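Local coordinates for hypothetical protein SpyM3_0169 (PDB 1PG6), which is of unknown function but belongs to the AIM24 family of the cupin clan and binds calcium ions in the crystal, at residues Y192-E197 against E208-T213. Numbering follows the deposited sequence.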
ATOM      1  N   TYR A 192      -0.050  15.679  -7.502  1.00 19.97           N
ATOM      2  CA  TYR A 192       0.815  15.505  -6.347  1.00 21.00           C
ATOM      3  C   TYR A 192       2.283  15.633  -6.712  1.00 22.49           C
ATOM      4  O   TYR A 192       2.671  15.444  -7.866  1.00 23.04           O
ATOM      5  CB  TYR A 192       0.567  14.139  -5.707  1.00 20.23           C
ATOM      6  CG  TYR A 192       1.376  13.021  -6.319  1.00 20.26           C
ATOM      7  CD1 TYR A 192       2.602  12.646  -5.772  1.00 19.60           C
ATOM      8  CD2 TYR A 192       0.921  12.340  -7.445  1.00 19.19           C
ATOM      9  CE1 TYR A 192       3.352  11.619  -6.325  1.00 20.64           C
ATOM     10  CE2 TYR A 192       1.664  11.310  -8.012  1.00 19.84           C
ATOM     11  CZ  TYR A 192       2.878  10.952  -7.444  1.00 20.88           C
ATOM     12  OH  TYR A 192       3.607   9.919  -7.976  1.00 22.44           O
ATOM     13  N   ASP A 193       3.093  15.948  -5.710  1.00 21.83           N
ATOM     14  CA  ASP A 193       4.525  16.100  -5.898  1.00 23.34           C
ATOM     15  C   ASP A 193       5.259  15.852  -4.589  1.00 23.01           C
ATOM     16  O   ASP A 193       5.118  16.618  -3.636  1.00 22.21           O
ATOM     17  CB  ASP A 193       4.848  17.510  -6.401  1.00 26.35           C
ATOM     18  CG  ASP A 193       6.341  17.749  -6.549  1.00 30.77           C
ATOM     19  OD1 ASP A 193       6.742  18.915  -6.745  1.00 35.53           O
ATOM     20  OD2 ASP A 193       7.112  16.772  -6.475  1.00 32.95           O
ATOM     21  N   ILE A 194       6.033  14.774  -4.544  1.00 24.41           N
ATOM     22  CA  ILE A 194       6.817  14.438  -3.361  1.00 23.99           C
ATOM     23  C   ILE A 194       8.181  15.095  -3.550  1.00 26.44           C
ATOM     24  O   ILE A 194       8.856  14.858  -4.551  1.00 26.30           O
ATOM     25  CB  ILE A 194       6.984  12.910  -3.219  1.00 23.14           C
ATOM     26  CG1 ILE A 194       5.609  12.265  -3.020  1.00 21.88           C
ATOM     27  CG2 ILE A 194       7.901  12.587  -2.042  1.00 21.13           C
ATOM     28  CD1 ILE A 194       5.618  10.746  -3.005  1.00 20.44           C
ATOM     29  N   HIS A 195       8.583  15.917  -2.588  1.00 26.49           N
ATOM     30  CA  HIS A 195       9.851  16.630  -2.690  1.00 29.09           C
ATOM     31  C   HIS A 195      10.379  17.034  -1.321  1.00 31.36           C
ATOM     32  O   HIS A 195       9.665  16.954  -0.323  1.00 30.11           O
ATOM     33  CB  HIS A 195       9.644  17.883  -3.537  1.00 28.16           C
ATOM     34  CG  HIS A 195       8.628  18.824  -2.966  1.00 27.85           C
ATOM     35  ND1 HIS A 195       8.951  19.794  -2.041  1.00 26.94           N
ATOM     36  CD2 HIS A 195       7.287  18.900  -3.138  1.00 27.30           C
ATOM     37  CE1 HIS A 195       7.852  20.427  -1.669  1.00 25.72           C
ATOM     38  NE2 HIS A 195       6.829  19.903  -2.318  1.00 26.88           N
ATOM     39  N   LEU A 196      11.631  17.477  -1.284  1.00 34.87           N
ATOM     40  CA  LEU A 196      12.247  17.913  -0.037  1.00 39.48           C
ATOM     41  C   LEU A 196      12.062  19.427   0.049  1.00 42.08           C
ATOM     42  O   LEU A 196      12.164  20.125  -0.960  1.00 42.37           O
ATOM     43  CB  LEU A 196      13.737  17.553  -0.036  1.00 41.01           C
ATOM     44  CG  LEU A 196      14.459  17.575   1.315  1.00 42.89           C
ATOM     45  CD1 LEU A 196      13.813  16.570   2.260  1.00 43.79           C
ATOM     46  CD2 LEU A 196      15.931  17.241   1.118  1.00 44.20           C
ATOM     47  N   GLU A 197      11.785  19.935   1.248  1.00 45.26           N
ATOM     48  CA  GLU A 197      11.570  21.367   1.433  1.00 48.81           C
ATOM     49  C   GLU A 197      12.837  22.196   1.612  1.00 50.55           C
ATOM     50  O   GLU A 197      12.805  23.417   1.462  1.00 50.39           O
ATOM     51  CB  GLU A 197      10.645  21.622   2.627  1.00 49.53           C
ATOM     52  CG  GLU A 197       9.198  21.223   2.407  1.00 51.79           C
ATOM     53  CD  GLU A 197       8.279  21.779   3.479  1.00 53.18           C
ATOM     54  OE1 GLU A 197       7.065  21.490   3.437  1.00 54.53           O
ATOM     55  OE2 GLU A 197       8.770  22.511   4.363  1.00 54.40           O
ATOM     56  N   GLU A 208      12.547  16.440   9.530  1.00 18.56           N
ATOM     57  CA  GLU A 208      11.470  16.281   8.555  1.00 17.92           C
ATOM     58  C   GLU A 208      11.990  15.748   7.225  1.00 19.37           C
ATOM     59  O   GLU A 208      12.967  16.261   6.673  1.00 20.70           O
ATOM     60  CB  GLU A 208      10.758  17.617   8.306  1.00 18.17           C
ATOM     61  CG  GLU A 208       9.916  18.128   9.455  1.00 17.45           C
ATOM     62  CD  GLU A 208       8.857  17.136   9.867  1.00 17.37           C
ATOM     63  OE1 GLU A 208       8.248  16.501   8.982  1.00 16.03           O
ATOM     64  OE2 GLU A 208       8.625  16.996  11.077  1.00 15.42           O
ATOM     65  N   GLY A 209      11.322  14.720   6.716  1.00 18.48           N
ATOM     66  CA  GLY A 209      11.699  14.133   5.443  1.00 18.38           C
ATOM     67  C   GLY A 209      10.900  14.769   4.321  1.00 16.58           C
ATOM     68  O   GLY A 209      10.312  15.834   4.512  1.00 17.75           O
ATOM     69  N   VAL A 210      10.867  14.120   3.160  1.00 16.67           N
ATOM     70  CA  VAL A 210      10.140  14.649   2.015  1.00 17.82           C
ATOM     71  C   VAL A 210       8.664  14.859   2.319  1.00 18.43           C
ATOM     72  O   VAL A 210       8.061  14.117   3.097  1.00 16.63           O
ATOM     73  CB  VAL A 210      10.241  13.714   0.782  1.00 18.55           C
ATOM     74  CG1 VAL A 210      11.679  13.649   0.288  1.00 20.06           C
ATOM     75  CG2 VAL A 210       9.731  12.325   1.139  1.00 18.87           C
ATOM     76  N   VAL A 211       8.092  15.883   1.701  1.00 18.39           N
ATOM     77  CA  VAL A 211       6.681  16.184   1.880  1.00 17.92           C
ATOM     78  C   VAL A 211       5.967  15.903   0.566  1.00 18.34           C
ATOM     79  O   VAL A 211       6.602  15.777  -0.484  1.00 19.59           O
ATOM     80  CB  VAL A 211       6.456  17.662   2.263  1.00 17.92           C
ATOM     81  CG1 VAL A 211       7.175  17.978   3.562  1.00 20.74           C
ATOM     82  CG2 VAL A 211       6.942  18.574   1.148  1.00 20.87           C
ATOM     83  N   ASN A 212       4.647  15.791   0.633  1.00 16.98           N
ATOM     84  CA  ASN A 212       3.838  15.542  -0.549  1.00 17.05           C
ATOM     85  C   ASN A 212       2.901  16.738  -0.684  1.00 16.63           C
ATOM     86  O   ASN A 212       2.124  17.030   0.226  1.00 14.20           O
ATOM     87  CB  ASN A 212       3.021  14.254  -0.372  1.00 15.44           C
ATOM     88  CG  ASN A 212       2.520  13.690  -1.691  1.00 15.92           C
ATOM     89  OD1 ASN A 212       2.228  14.435  -2.629  1.00 16.62           O
ATOM     90  ND2 ASN A 212       2.400  12.369  -1.764  1.00 15.30           N
ATOM     91  N   THR A 213       2.996  17.452  -1.803  1.00 16.20           N
ATOM     92  CA  THR A 213       2.126  18.598  -2.035  1.00 16.88           C
ATOM     93  C   THR A 213       1.020  18.182  -3.002  1.00 16.65           C
ATOM     94  O   THR A 213       1.290  17.760  -4.129  1.00 16.97           O
ATOM     95  CB  THR A 213       2.900  19.796  -2.630  1.00 18.19           C
ATOM     96  OG1 THR A 213       3.837  20.284  -1.661  1.00 19.52           O
ATOM     97  CG2 THR A 213       1.938  20.917  -3.007  1.00 18.72           C
TER
HETATM   98  O   HOH W   1      11.061  18.423   4.005  1.00 33.29           O
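His195 reaches across to Val211 and Thr213 on the face of a small antiparallel sheet, where edge strand 191-195 lies beside strand 211-215. Its CB rises from the sheet, and with CG between the backbone N and carbonyl carbon (chi1 60°) the ring leans over strand 211-215. ND1 makes a weak bond to Leu196 O, CE1 lies 3.5 Å from Val211 CG2, and NE2 ends 3.1 Å from Thr213 OG1, a nearly straight hydrogen bond (163°) at the ring edge; CD2 flanks the same hydroxyl. Val211 CG2 sits over one ring face in a CH-pi contact, 3.8 Å from the centroid of the His195 ring. The backbones pair through His195 N to Val211 O and Val211 N to His195 O, the latter at 2.8 Å. Thr213 N adds a bond of 2.9 Å to Asp193 O. On the other face, Ile194 CG1 meets Asn212 ND2 at 3.4 Å, while its CG2 packs on Val210 CG2. Past the strand ends, a water links Glu197 N to Gly209 O. Thr213 OG1 also bonds Thr177 OG1 of strand 174-179, so one hydroxyl couples all three strands, and its bond to NE2, with the methyl above, should restrain rotation of the imidazole.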